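Local coordinates for LPXTG cell wall surface protein (PDB 4IGB) that is a peptidoglycan-anchored surface protein of Streptococcus gordonii, seen here as its N-terminal N1 and N2 domains, that probably serves the bacterium as an adhesin, at residues Q37-N42 with P54-N59; D94-F99 with T165-Y170; G141-V146 with T266-F271; L195-Y200 with F259-T264. One frame throughout, in Å; residues are numbered along the deposited sequence.

Contact 1: residues Q37-N42 with P54-N59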
loop_
_atom_site.group_PDB
_atom_site.type_symbol
_atom_site.label_atom_id
_atom_site.label_comp_id
_atom_site.label_asym_id
_atom_site.label_seq_id
_atom_site.Cartn_x
_atom_site.Cartn_y
_atom_site.Cartn_z
ATOM N N GLN D 37 21.029 -5.207 -16.380
ATOM C CA GLN D 37 20.329 -6.101 -15.481
ATOM C C GLN D 37 21.025 -7.447 -15.390
ATOM O O GLN D 37 21.356 -8.053 -16.403
ATOM C CB GLN D 37 18.903 -6.316 -15.963
ATOM C CG GLN D 37 18.233 -7.497 -15.330
ATOM C CD GLN D 37 16.888 -7.785 -15.954
ATOM O OE1 GLN D 37 16.480 -7.118 -16.906
ATOM N NE2 GLN D 37 16.188 -8.779 -15.420
ATOM N N PHE D 38 21.229 -7.931 -14.175
ATOM C CA PHE D 38 21.878 -9.217 -14.012
ATOM C C PHE D 38 21.547 -9.854 -12.680
ATOM O O PHE D 38 21.109 -9.179 -11.744
ATOM C CB PHE D 38 23.390 -9.081 -14.192
ATOM C CG PHE D 38 24.021 -8.054 -13.291
ATOM C CD1 PHE D 38 24.562 -8.421 -12.069
ATOM C CD2 PHE D 38 24.076 -6.721 -13.668
ATOM C CE1 PHE D 38 25.151 -7.475 -11.243
ATOM C CE2 PHE D 38 24.654 -5.779 -12.844
ATOM C CZ PHE D 38 25.194 -6.154 -11.634
ATOM N N HIS D 39 21.767 -11.161 -12.606
ATOM C CA HIS D 39 21.444 -11.937 -11.425
ATOM C C HIS D 39 22.683 -12.109 -10.568
ATOM O O HIS D 39 23.793 -12.242 -11.076
ATOM C CB HIS D 39 20.893 -13.303 -11.839
ATOM C CG HIS D 39 20.171 -14.023 -10.745
ATOM N ND1 HIS D 39 18.814 -13.893 -10.538
ATOM C CD2 HIS D 39 20.619 -14.877 -9.792
ATOM C CE1 HIS D 39 18.456 -14.642 -9.509
ATOM N NE2 HIS D 39 19.532 -15.245 -9.037
ATOM N N LEU D 40 22.493 -12.079 -9.259
ATOM C CA LEU D 40 23.576 -12.326 -8.327
ATOM C C LEU D 40 23.104 -13.361 -7.316
ATOM O O LEU D 40 21.930 -13.396 -6.944
ATOM C CB LEU D 40 23.986 -11.038 -7.603
ATOM C CG LEU D 40 24.672 -9.920 -8.383
ATOM C CD1 LEU D 40 24.730 -8.674 -7.523
ATOM C CD2 LEU D 40 26.078 -10.325 -8.814
ATOM N N SER D 41 24.027 -14.200 -6.874
ATOM C CA SER D 41 23.719 -15.231 -5.908
ATOM C C SER D 41 24.650 -15.054 -4.702
ATOM O O SER D 41 25.863 -15.201 -4.812
ATOM C CB SER D 41 23.864 -16.607 -6.572
ATOM O OG SER D 41 23.661 -17.659 -5.652
ATOM N N ASN D 42 24.069 -14.712 -3.557
ATOM C CA ASN D 42 24.837 -14.333 -2.373
ATOM C C ASN D 42 25.817 -13.210 -2.688
ATOM O O ASN D 42 27.032 -13.405 -2.619
ATOM C CB ASN D 42 25.587 -15.530 -1.779
ATOM C CG ASN D 42 24.707 -16.758 -1.626
ATOM O OD1 ASN D 42 23.541 -16.665 -1.249
ATOM N ND2 ASN D 42 25.271 -17.922 -1.929
ATOM N N PRO D 54 23.736 -14.003 2.114
ATOM C CA PRO D 54 23.029 -15.097 1.437
ATOM C C PRO D 54 21.769 -14.592 0.751
ATOM O O PRO D 54 21.154 -13.647 1.249
ATOM C CB PRO D 54 22.657 -16.044 2.588
ATOM C CG PRO D 54 23.581 -15.679 3.700
ATOM C CD PRO D 54 23.798 -14.206 3.569
ATOM N N GLY D 55 21.402 -15.214 -0.369
ATOM C CA GLY D 55 20.182 -14.874 -1.079
ATOM C C GLY D 55 20.395 -14.678 -2.571
ATOM O O GLY D 55 21.488 -14.310 -3.014
ATOM N N GLU D 56 19.348 -14.935 -3.347
ATOM C CA GLU D 56 19.354 -14.691 -4.785
ATOM C C GLU D 56 18.834 -13.291 -5.061
ATOM O O GLU D 56 17.896 -12.833 -4.409
ATOM C CB GLU D 56 18.481 -15.717 -5.510
ATOM C CG GLU D 56 18.960 -17.161 -5.357
ATOM C CD GLU D 56 20.386 -17.369 -5.868
ATOM O OE1 GLU D 56 20.736 -16.812 -6.933
ATOM O OE2 GLU D 56 21.156 -18.085 -5.199
ATOM N N MET D 57 19.427 -12.616 -6.034
ATOM C CA MET D 57 19.097 -11.217 -6.302
ATOM C C MET D 57 19.044 -10.911 -7.797
ATOM O O MET D 57 19.862 -11.408 -8.567
ATOM C CB MET D 57 20.117 -10.295 -5.618
ATOM C CG MET D 57 20.075 -8.827 -6.064
ATOM S SD MET D 57 21.342 -7.778 -5.286
ATOM C CE MET D 57 20.688 -7.624 -3.614
ATOM N N GLU D 58 18.072 -10.097 -8.198
ATOM C CA GLU D 58 18.058 -9.531 -9.542
ATOM C C GLU D 58 18.482 -8.080 -9.400
ATOM O O GLU D 58 17.847 -7.308 -8.691
ATOM C CB GLU D 58 16.670 -9.644 -10.166
ATOM C CG GLU D 58 16.642 -9.452 -11.671
ATOM C CD GLU D 58 17.451 -10.489 -12.432
ATOM O OE1 GLU D 58 17.708 -11.594 -11.899
ATOM O OE2 GLU D 58 17.839 -10.187 -13.581
ATOM N N ASN D 59 19.586 -7.718 -10.033
ATOM C CA ASN D 59 20.190 -6.413 -9.796
ATOM C C ASN D 59 20.137 -5.550 -11.038
ATOM O O ASN D 59 20.268 -6.055 -12.145
ATOM C CB ASN D 59 21.638 -6.572 -9.330
ATOM C CG ASN D 59 22.178 -5.317 -8.684
ATOM O OD1 ASN D 59 23.363 -5.018 -8.795
ATOM N ND2 ASN D 59 21.313 -4.578 -7.995
HETATM O O HOH W 1 21.400 -18.054 -2.419
#

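Contact 2: residues D94-F99 with T165-Y170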
loop_
_atom_site.group_PDB
_atom_site.type_symbol
_atom_site.label_atom_id
_atom_site.label_comp_id
_atom_site.label_asym_id
_atom_site.label_seq_id
_atom_site.Cartn_x
_atom_site.Cartn_y
_atom_site.Cartn_z
ATOM N N ASP D 94 -2.145 -8.084 -9.142
ATOM C CA ASP D 94 -0.819 -7.933 -9.736
ATOM C C ASP D 94 -0.239 -6.595 -9.299
ATOM O O ASP D 94 -0.989 -5.689 -8.971
ATOM C CB ASP D 94 -0.912 -7.903 -11.258
ATOM C CG ASP D 94 -1.439 -9.195 -11.850
ATOM O OD1 ASP D 94 -1.287 -10.262 -11.214
ATOM O OD2 ASP D 94 -1.989 -9.124 -12.978
ATOM N N ALA D 95 1.086 -6.457 -9.342
ATOM C CA ALA D 95 1.713 -5.158 -9.120
ATOM C C ALA D 95 2.468 -4.658 -10.355
ATOM O O ALA D 95 3.104 -5.432 -11.070
ATOM C CB ALA D 95 2.660 -5.211 -7.928
ATOM N N TYR D 96 2.392 -3.351 -10.577
ATOM C CA TYR D 96 3.200 -2.680 -11.575
ATOM C C TYR D 96 4.092 -1.671 -10.869
ATOM O O TYR D 96 3.634 -0.926 -10.004
ATOM C CB TYR D 96 2.303 -2.018 -12.624
ATOM C CG TYR D 96 1.508 -3.047 -13.396
ATOM C CD1 TYR D 96 0.335 -3.568 -12.875
ATOM C CD2 TYR D 96 1.957 -3.531 -14.623
ATOM C CE1 TYR D 96 -0.384 -4.523 -13.554
ATOM C CE2 TYR D 96 1.236 -4.486 -15.319
ATOM C CZ TYR D 96 0.072 -4.976 -14.774
ATOM O OH TYR D 96 -0.649 -5.931 -15.432
ATOM N N LEU D 97 5.377 -1.692 -11.218
ATOM C CA LEU D 97 6.358 -0.759 -10.688
ATOM C C LEU D 97 7.103 -0.143 -11.870
ATOM O O LEU D 97 7.781 -0.829 -12.631
ATOM C CB LEU D 97 7.337 -1.461 -9.737
ATOM C CG LEU D 97 8.285 -0.614 -8.878
ATOM C CD1 LEU D 97 7.534 0.236 -7.857
ATOM C CD2 LEU D 97 9.296 -1.514 -8.177
ATOM N N ASN D 98 6.961 1.163 -12.023
ATOM C CA ASN D 98 7.543 1.842 -13.160
ATOM C C ASN D 98 8.444 2.973 -12.705
ATOM O O ASN D 98 8.000 3.883 -12.009
ATOM C CB ASN D 98 6.441 2.368 -14.079
ATOM C CG ASN D 98 6.992 3.067 -15.302
ATOM O OD1 ASN D 98 7.478 2.425 -16.231
ATOM N ND2 ASN D 98 6.925 4.394 -15.307
ATOM N N PHE D 99 9.719 2.879 -13.074
ATOM C CA PHE D 99 10.670 3.964 -12.882
ATOM C C PHE D 99 10.495 5.016 -13.973
ATOM O O PHE D 99 11.033 4.900 -15.081
ATOM C CB PHE D 99 12.092 3.422 -12.875
ATOM C CG PHE D 99 12.429 2.668 -11.629
ATOM C CD1 PHE D 99 11.970 1.373 -11.442
ATOM C CD2 PHE D 99 13.175 3.268 -10.627
ATOM C CE1 PHE D 99 12.268 0.688 -10.293
ATOM C CE2 PHE D 99 13.482 2.581 -9.469
ATOM C CZ PHE D 99 13.021 1.291 -9.299
ATOM N N THR D 165 6.458 4.951 -9.821
ATOM C CA THR D 165 5.023 4.792 -9.660
ATOM C C THR D 165 4.723 3.330 -9.396
ATOM O O THR D 165 5.184 2.452 -10.128
ATOM C CB THR D 165 4.226 5.294 -10.890
ATOM O OG1 THR D 165 4.465 6.694 -11.081
ATOM C CG2 THR D 165 2.736 5.086 -10.675
ATOM N N ALA D 166 3.974 3.072 -8.328
ATOM C CA ALA D 166 3.607 1.725 -7.950
ATOM C C ALA D 166 2.097 1.621 -8.052
ATOM O O ALA D 166 1.385 2.553 -7.708
ATOM C CB ALA D 166 4.078 1.420 -6.526
ATOM N N GLU D 167 1.612 0.489 -8.546
ATOM C CA GLU D 167 0.186 0.300 -8.760
ATOM C C GLU D 167 -0.149 -1.146 -8.492
ATOM O O GLU D 167 0.611 -2.026 -8.859
ATOM C CB GLU D 167 -0.201 0.628 -10.209
ATOM C CG GLU D 167 -1.706 0.698 -10.433
ATOM C CD GLU D 167 -2.078 0.826 -11.902
ATOM O OE1 GLU D 167 -1.195 0.605 -12.760
ATOM O OE2 GLU D 167 -3.251 1.145 -12.196
ATOM N N ILE D 168 -1.282 -1.392 -7.843
ATOM C CA ILE D 168 -1.809 -2.742 -7.768
ATOM C C ILE D 168 -3.092 -2.798 -8.574
ATOM O O ILE D 168 -3.833 -1.812 -8.634
ATOM C CB ILE D 168 -2.050 -3.182 -6.327
ATOM C CG1 ILE D 168 -2.940 -2.175 -5.589
ATOM C CG2 ILE D 168 -0.717 -3.322 -5.606
ATOM C CD1 ILE D 168 -3.152 -2.542 -4.091
ATOM N N ARG D 169 -3.333 -3.941 -9.214
ATOM C CA ARG D 169 -4.487 -4.122 -10.083
ATOM C C ARG D 169 -5.062 -5.518 -9.951
ATOM O O ARG D 169 -4.320 -6.490 -9.816
ATOM C CB ARG D 169 -4.088 -3.932 -11.546
ATOM C CG ARG D 169 -3.863 -2.506 -11.979
ATOM C CD ARG D 169 -3.820 -2.447 -13.506
ATOM N NE ARG D 169 -2.583 -1.832 -13.976
ATOM C CZ ARG D 169 -2.107 -1.934 -15.216
ATOM N NH1 ARG D 169 -2.765 -2.641 -16.135
ATOM N NH2 ARG D 169 -0.969 -1.331 -15.535
ATOM N N TYR D 170 -6.383 -5.625 -10.010
ATOM C CA TYR D 170 -7.002 -6.928 -10.191
ATOM C C TYR D 170 -6.555 -7.477 -11.545
ATOM O O TYR D 170 -6.731 -6.819 -12.569
ATOM C CB TYR D 170 -8.528 -6.814 -10.147
ATOM C CG TYR D 170 -9.095 -6.531 -8.768
ATOM C CD1 TYR D 170 -8.711 -7.287 -7.665
ATOM C CD2 TYR D 170 -9.996 -5.495 -8.569
ATOM C CE1 TYR D 170 -9.225 -7.027 -6.401
ATOM C CE2 TYR D 170 -10.523 -5.230 -7.308
ATOM C CZ TYR D 170 -10.131 -5.994 -6.230
ATOM O OH TYR D 170 -10.652 -5.724 -4.983
#

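Contact 3: residues G141-V146 with T266-F271. With NA (sodium ion), chain V.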
loop_
_atom_site.group_PDB
_atom_site.type_symbol
_atom_site.label_atom_id
_atom_site.label_comp_id
_atom_site.label_asym_id
_atom_site.label_seq_id
_atom_site.Cartn_x
_atom_site.Cartn_y
_atom_site.Cartn_z
ATOM N N GLY D 141 18.436 2.448 -4.347
ATOM C CA GLY D 141 19.625 3.044 -3.766
ATOM C C GLY D 141 20.847 2.847 -4.639
ATOM O O GLY D 141 20.767 2.221 -5.697
ATOM N N ASN D 142 21.982 3.370 -4.188
ATOM C CA ASN D 142 23.193 3.355 -4.990
ATOM C C ASN D 142 24.326 2.597 -4.306
ATOM O O ASN D 142 25.496 2.798 -4.614
ATOM C CB ASN D 142 23.621 4.786 -5.322
ATOM C CG ASN D 142 24.051 5.570 -4.090
ATOM O OD1 ASN D 142 23.836 5.140 -2.952
ATOM N ND2 ASN D 142 24.670 6.722 -4.311
ATOM N N VAL D 143 23.977 1.727 -3.370
ATOM C CA VAL D 143 24.970 0.858 -2.766
ATOM C C VAL D 143 25.094 -0.357 -3.668
ATOM O O VAL D 143 24.124 -1.080 -3.863
ATOM C CB VAL D 143 24.553 0.409 -1.349
ATOM C CG1 VAL D 143 25.665 -0.402 -0.696
ATOM C CG2 VAL D 143 24.213 1.619 -0.493
ATOM N N PRO D 144 26.285 -0.583 -4.241
ATOM C CA PRO D 144 26.426 -1.677 -5.206
ATOM C C PRO D 144 26.272 -3.046 -4.576
ATOM O O PRO D 144 26.630 -3.256 -3.417
ATOM C CB PRO D 144 27.861 -1.513 -5.718
ATOM C CG PRO D 144 28.204 -0.109 -5.441
ATOM C CD PRO D 144 27.509 0.222 -4.155
ATOM N N TYR D 145 25.721 -3.970 -5.349
ATOM C CA TYR D 145 25.827 -5.384 -5.030
ATOM C C TYR D 145 26.677 -6.016 -6.121
ATOM O O TYR D 145 26.395 -5.833 -7.303
ATOM C CB TYR D 145 24.450 -6.026 -4.954
ATOM C CG TYR D 145 23.664 -5.530 -3.769
ATOM C CD1 TYR D 145 23.927 -6.022 -2.500
ATOM C CD2 TYR D 145 22.668 -4.563 -3.911
ATOM C CE1 TYR D 145 23.235 -5.577 -1.399
ATOM C CE2 TYR D 145 21.949 -4.108 -2.800
ATOM C CZ TYR D 145 22.251 -4.624 -1.543
ATOM O OH TYR D 145 21.588 -4.213 -0.414
ATOM N N VAL D 146 27.729 -6.728 -5.729
ATOM C CA VAL D 146 28.698 -7.234 -6.696
ATOM C C VAL D 146 29.176 -8.673 -6.448
ATOM O O VAL D 146 29.051 -9.217 -5.341
ATOM C CB VAL D 146 29.934 -6.310 -6.782
ATOM C CG1 VAL D 146 29.509 -4.882 -7.107
ATOM C CG2 VAL D 146 30.729 -6.353 -5.486
ATOM N N THR D 266 26.132 6.943 -0.552
ATOM C CA THR D 266 26.027 5.492 -0.434
ATOM C C THR D 266 24.919 5.052 0.544
ATOM O O THR D 266 25.166 4.869 1.733
ATOM C CB THR D 266 27.389 4.864 -0.034
ATOM O OG1 THR D 266 27.245 3.448 0.138
ATOM C CG2 THR D 266 27.923 5.480 1.256
ATOM N N CYS D 267 23.694 4.891 0.048
ATOM C CA CYS D 267 22.633 4.307 0.870
ATOM C C CYS D 267 21.482 3.773 0.020
ATOM O O CYS D 267 21.389 4.036 -1.181
ATOM C CB CYS D 267 22.109 5.316 1.907
ATOM S SG CYS D 267 20.975 6.558 1.242
ATOM N N SER D 268 20.599 3.020 0.657
ATOM C CA SER D 268 19.457 2.461 -0.033
ATOM C C SER D 268 18.360 2.209 0.981
ATOM O O SER D 268 18.632 2.079 2.173
ATOM C CB SER D 268 19.841 1.145 -0.706
ATOM O OG SER D 268 20.166 0.158 0.262
ATOM N N ALA D 269 17.126 2.143 0.499
ATOM C CA ALA D 269 15.998 1.791 1.333
ATOM C C ALA D 269 15.300 0.575 0.742
ATOM O O ALA D 269 15.456 0.274 -0.445
ATOM C CB ALA D 269 15.043 2.947 1.437
ATOM N N VAL D 270 14.530 -0.120 1.577
ATOM C CA VAL D 270 13.850 -1.333 1.166
ATOM C C VAL D 270 12.358 -1.108 1.321
ATOM O O VAL D 270 11.930 -0.468 2.278
ATOM C CB VAL D 270 14.316 -2.519 2.026
ATOM C CG1 VAL D 270 13.590 -3.780 1.644
ATOM C CG2 VAL D 270 15.813 -2.691 1.872
ATOM N N PHE D 271 11.571 -1.600 0.369
ATOM C CA PHE D 271 10.141 -1.330 0.355
ATOM C C PHE D 271 9.341 -2.575 0.034
ATOM O O PHE D 271 9.801 -3.449 -0.691
ATOM C CB PHE D 271 9.772 -0.275 -0.702
ATOM C CG PHE D 271 10.573 0.987 -0.627
ATOM C CD1 PHE D 271 10.078 2.105 0.043
ATOM C CD2 PHE D 271 11.808 1.073 -1.244
ATOM C CE1 PHE D 271 10.810 3.270 0.098
ATOM C CE2 PHE D 271 12.547 2.240 -1.194
ATOM C CZ PHE D 271 12.054 3.338 -0.527
HETATM NA NA NA V . 18.135 3.331 4.748
#

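Contact 4: residues L195-Y200 with F259-T264. With NA (sodium ion), chain V.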
loop_
_atom_site.group_PDB
_atom_site.type_symbol
_atom_site.label_atom_id
_atom_site.label_comp_id
_atom_site.label_asym_id
_atom_site.label_seq_id
_atom_site.Cartn_x
_atom_site.Cartn_y
_atom_site.Cartn_z
ATOM N N LEU D 195 24.450 15.188 2.618
ATOM C CA LEU D 195 23.357 14.681 1.800
ATOM C C LEU D 195 22.471 13.890 2.745
ATOM O O LEU D 195 22.978 13.216 3.631
ATOM C CB LEU D 195 23.876 13.766 0.685
ATOM C CG LEU D 195 24.591 14.369 -0.528
ATOM C CD1 LEU D 195 24.831 13.288 -1.580
ATOM C CD2 LEU D 195 23.783 15.524 -1.130
ATOM N N LYS D 196 21.158 13.971 2.561
ATOM C CA LYS D 196 20.223 13.292 3.441
ATOM C C LYS D 196 19.309 12.341 2.676
ATOM O O LYS D 196 18.667 12.729 1.706
ATOM C CB LYS D 196 19.383 14.317 4.202
ATOM C CG LYS D 196 20.211 15.230 5.101
ATOM C CD LYS D 196 19.564 16.597 5.261
ATOM C CE LYS D 196 20.310 17.425 6.301
ATOM N NZ LYS D 196 19.764 18.805 6.416
ATOM N N GLU D 197 19.249 11.096 3.136
ATOM C CA GLU D 197 18.328 10.116 2.586
ATOM C C GLU D 197 16.898 10.648 2.673
ATOM O O GLU D 197 16.479 11.193 3.702
ATOM C CB GLU D 197 18.461 8.796 3.332
ATOM C CG GLU D 197 17.613 7.692 2.753
ATOM C CD GLU D 197 17.800 6.382 3.484
ATOM O OE1 GLU D 197 18.394 6.398 4.585
ATOM O OE2 GLU D 197 17.359 5.333 2.949
ATOM N N THR D 198 16.149 10.499 1.588
ATOM C CA THR D 198 14.868 11.172 1.475
ATOM C C THR D 198 13.848 10.310 0.772
ATOM O O THR D 198 14.134 9.733 -0.267
ATOM C CB THR D 198 15.025 12.478 0.686
ATOM O OG1 THR D 198 15.970 13.311 1.350
ATOM C CG2 THR D 198 13.697 13.231 0.564
ATOM N N PHE D 199 12.654 10.220 1.350
ATOM C CA PHE D 199 11.545 9.549 0.696
ATOM C C PHE D 199 10.503 10.591 0.392
ATOM O O PHE D 199 10.263 11.475 1.206
ATOM C CB PHE D 199 10.932 8.480 1.598
ATOM C CG PHE D 199 9.702 7.840 1.018
ATOM C CD1 PHE D 199 8.441 8.323 1.337
ATOM C CD2 PHE D 199 9.810 6.759 0.149
ATOM C CE1 PHE D 199 7.303 7.741 0.800
ATOM C CE2 PHE D 199 8.688 6.165 -0.392
ATOM C CZ PHE D 199 7.426 6.654 -0.065
ATOM N N TYR D 200 9.882 10.509 -0.777
ATOM C CA TYR D 200 8.843 11.477 -1.093
ATOM C C TYR D 200 7.684 10.926 -1.887
ATOM O O TYR D 200 7.756 9.835 -2.456
ATOM C CB TYR D 200 9.412 12.723 -1.775
ATOM C CG TYR D 200 10.066 12.531 -3.132
ATOM C CD1 TYR D 200 9.327 12.622 -4.314
ATOM C CD2 TYR D 200 11.437 12.327 -3.234
ATOM C CE1 TYR D 200 9.942 12.486 -5.561
ATOM C CE2 TYR D 200 12.054 12.188 -4.474
ATOM C CZ TYR D 200 11.301 12.269 -5.628
ATOM O OH TYR D 200 11.931 12.131 -6.843
ATOM N N PHE D 259 5.751 7.812 -5.901
ATOM C CA PHE D 259 6.712 8.161 -4.856
ATOM C C PHE D 259 8.105 8.345 -5.429
ATOM O O PHE D 259 8.343 8.126 -6.620
ATOM C CB PHE D 259 6.737 7.099 -3.751
ATOM C CG PHE D 259 7.338 5.785 -4.171
ATOM C CD1 PHE D 259 8.651 5.472 -3.852
ATOM C CD2 PHE D 259 6.589 4.858 -4.874
ATOM C CE1 PHE D 259 9.211 4.245 -4.233
ATOM C CE2 PHE D 259 7.137 3.642 -5.260
ATOM C CZ PHE D 259 8.457 3.339 -4.942
ATOM N N GLY D 260 9.026 8.760 -4.572
ATOM C CA GLY D 260 10.384 9.003 -4.987
ATOM C C GLY D 260 11.321 8.750 -3.835
ATOM O O GLY D 260 10.897 8.662 -2.680
ATOM N N TYR D 261 12.601 8.642 -4.158
ATOM C CA TYR D 261 13.615 8.307 -3.186
ATOM C C TYR D 261 14.938 8.867 -3.659
ATOM O O TYR D 261 15.334 8.662 -4.812
ATOM C CB TYR D 261 13.738 6.793 -3.036
ATOM C CG TYR D 261 14.847 6.380 -2.090
ATOM C CD1 TYR D 261 16.132 6.128 -2.558
ATOM C CD2 TYR D 261 14.616 6.274 -0.727
ATOM C CE1 TYR D 261 17.154 5.753 -1.699
ATOM C CE2 TYR D 261 15.629 5.890 0.144
ATOM C CZ TYR D 261 16.894 5.639 -0.343
ATOM O OH TYR D 261 17.902 5.269 0.516
ATOM N N SER D 262 15.629 9.576 -2.773
ATOM C CA SER D 262 16.976 10.025 -3.100
ATOM C C SER D 262 17.967 9.535 -2.061
ATOM O O SER D 262 17.635 9.391 -0.883
ATOM C CB SER D 262 17.049 11.546 -3.283
ATOM O OG SER D 262 16.616 12.238 -2.133
ATOM N N SER D 263 19.188 9.271 -2.507
ATOM C CA SER D 263 20.179 8.661 -1.643
ATOM C C SER D 263 21.224 9.672 -1.194
ATOM O O SER D 263 21.168 10.855 -1.521
ATOM C CB SER D 263 20.874 7.530 -2.385
ATOM O OG SER D 263 21.724 8.058 -3.393
ATOM N N THR D 264 22.183 9.179 -0.433
ATOM C CA THR D 264 23.382 9.928 -0.138
ATOM C C THR D 264 24.432 9.380 -1.103
ATOM O O THR D 264 24.086 8.726 -2.089
ATOM C CB THR D 264 23.826 9.651 1.284
ATOM O OG1 THR D 264 24.134 8.263 1.398
ATOM C CG2 THR D 264 22.708 9.985 2.280
HETATM NA NA NA V . 18.135 3.331 4.748
HETATM O O HOH W 2 19.156 12.597 -1.170
#

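Contact 1: residues Q37-N42 with P54-N59
Asn59 sits opposite Phe38 where the edge strand 35-41 pairs antiparallel with strand 56-63, the axes of 37-41 and 56-59 running 161° apart; Asn59 and Glu58 bury the most surface, followed equally by Glu56 and Asn42. In this hydrogen-bonded pair Asn59 N gives to Phe38 O at 2.7 Å. The CB of Asn59 lies over one face of the Phe38 ring, near the rim, with the amide plane turned almost perpendicular to the ring; beyond the pair, its ND2 bonds Glu125. On the other face of the sheet, Glu58 divides its carboxylate between two residues. Its chain bends at chi2 (62°), which turns Glu58 OE1 to His39 ND1 at 2.9 Å, while Glu58 OE2 takes Gln37 NE2 at 2.8 Å from the anti side and out of the carboxylate plane. The His39 ring is held at its second nitrogen too: His39 NE2 meets Glu56 OE1 at 2.9 Å, in the ring plane and on the anti lone pair, with ring and carboxylate nearly coplanar. Ser41 OG then donates to Glu56 OE2 at 2.6 Å. Past the strand end Asn42 N binds Gly55 O, and Asn42 OD1 accepts Gly55 N at 2.7 Å; a water joins that OD1 to Glu56 OE2. With both ring nitrogens donating to carboxylates, His39 is probably protonated, its positive charge offsetting the paired glutamates along this largely exposed face.

Contact 2: residues D94-F99 with T165-Y170
Tyr96 and Arg169 stack across two neighbouring antiparallel strands, 91-106 and 158-170, in the interior of the large antiparallel sheet of the N-terminal domain. The ring and the guanidinium lie flat on one another, their planes 13° apart and their centres 3.7 Å apart, while the two side chains cross at about a right angle. Arg169 CZ stands 20° off the ring normal, which makes this a cation-pi contact over the face. The residues are not directly paired: Arg169 sits opposite Asp94, and Tyr96 opposite Glu167, so the interaction runs diagonally. The bend of the arginine at chi3 (-125°) brings its flat end over the ring. Glu167, on the same face as both, stays extended and offers its OE1 to Arg169 NE at 3.1 Å, a salt bridge whose hydrogen bonds, from NE and NH2, are both weak; it probably helps fix the rotation of the guanidinium.

On the opposite face the side chains are small or aliphatic. Leu97 CD1 touches Ala166 CB at 3.9 Å, and Ala95 and Ile168 form the next pair; from this side Leu273 and Ile275 of strand 268-275 pack against the sheet. The backbone supplies the regular pattern, with paired N-H and C=O groups at Asp94-Arg169, Tyr96-Glu167 and Asn98-Thr165. Asp94 turns its carboxylate elsewhere, OD1 accepting from Asn84 N, and Thr165 OG1 bonds Asn100. Within the stack, Arg169 NE and CZ both lie 3.5 Å from Tyr96 CE1, and Arg169 NH2 rests above the centre of the ring.

Contact 3: residues G141-V146 with T266-F271
Asn142 reaches across to Cys267 with both its backbone and its side chain. From CB, the chain turns with CG between the backbone N and the carbonyl carbon (chi1 66°), and Asn142 CG comes to 4.2 Å from Thr266 CA. At the tip the two amide atoms part company. Asn142 OD1 accepts Cys267 N at 3.0 Å, the donor lying close to the line of the amide C=O, and it also passes 3.4 Å from Thr266 CA. ND2 turns to other partners, Phe158 O and Thr264 O. The backbone adds a second bond, Asn142 N to Cys267 O at 3.1 Å, with an N-H...O angle of 155°, so Cys267 is gripped at both its amide N and its carbonyl.

The contact lies where strand 137-141 leaves its antiparallel neighbour 268-275 in the six-stranded sheet: Gly141 and Ser268 form a non-hydrogen-bonded pair with CA atoms just 3.8 Å apart, a closeness allowed by the missing side chain of Gly141. Beside it, Val143 CG2 presses on Cys267 CA at 3.4 Å, tighter than usual packing. Ser268 O points to the sodium ion, 2.9 Å away, whose site is completed by Glu197 and Asp186, while Ser268 OG bonds Glu139.

Contact 4: residues L195-Y200 with F259-T264
A sodium site marks one end of this antiparallel strand pair, 198-202 with 256-262: Glu197 OE2 binds the ion at 2.8 Å, alongside the carbonyl oxygens of Ser268 and Asp186. Tyr261 OH donates to Glu197 OE2 at 2.5 Å, a very short bond. OE2 approaches at the edge of the phenol ring, in its plane, and the carboxylate stands almost perpendicular to that ring, 89° between planes. With CG anti to the backbone N (chi1 -176°) and the chain extended beyond it, Glu197 carries its carboxylate there, and OE1 is held by the backbone N atoms of Asp188 and Ala189, so both oxygens are engaged. Farther along, Gly260 CA lies over the centre of the Tyr200 ring, 3.5 Å from its centroid and 12° off the normal, a CH-pi contact in which the ring fills the room a side chain would take. Tyr200 OH bonds Asp161. Phe199 CE2 meets Phe259 CD1 at 3.5 Å; their rings are near parallel but slid apart. A water ties Lys196 O and Ser263 O to Ser262 OG where the strands give way to loops. The pair belongs to the eight-stranded antiparallel sheet of the N-terminal domain, with the sodium site at its end.

All four contacts fall within the N-terminal domain. Contacts 2 and 4 share the eight-stranded antiparallel sheet, where strands 158-170 and 256-262 are neighbours; their centres are 20 Å apart, and Ala166 touches Phe259. Contact 1 and the 268-271 part of contact 3 belong to the six-stranded sheet, and Tyr145 of contact 3 packs against Leu40, Met57 and Asn59, with centres 13 Å apart. Contacts 3 and 4, with centres about 12 Å apart, meet at the sodium ion, which bridges strand 268-275 of one sheet and the residue just ahead of strand 198-202 of the other. Along the chain contact 1 closes first; contact 2 alternates with contact 3, and contact 4 is nested within contact 3, so distant segments interlock.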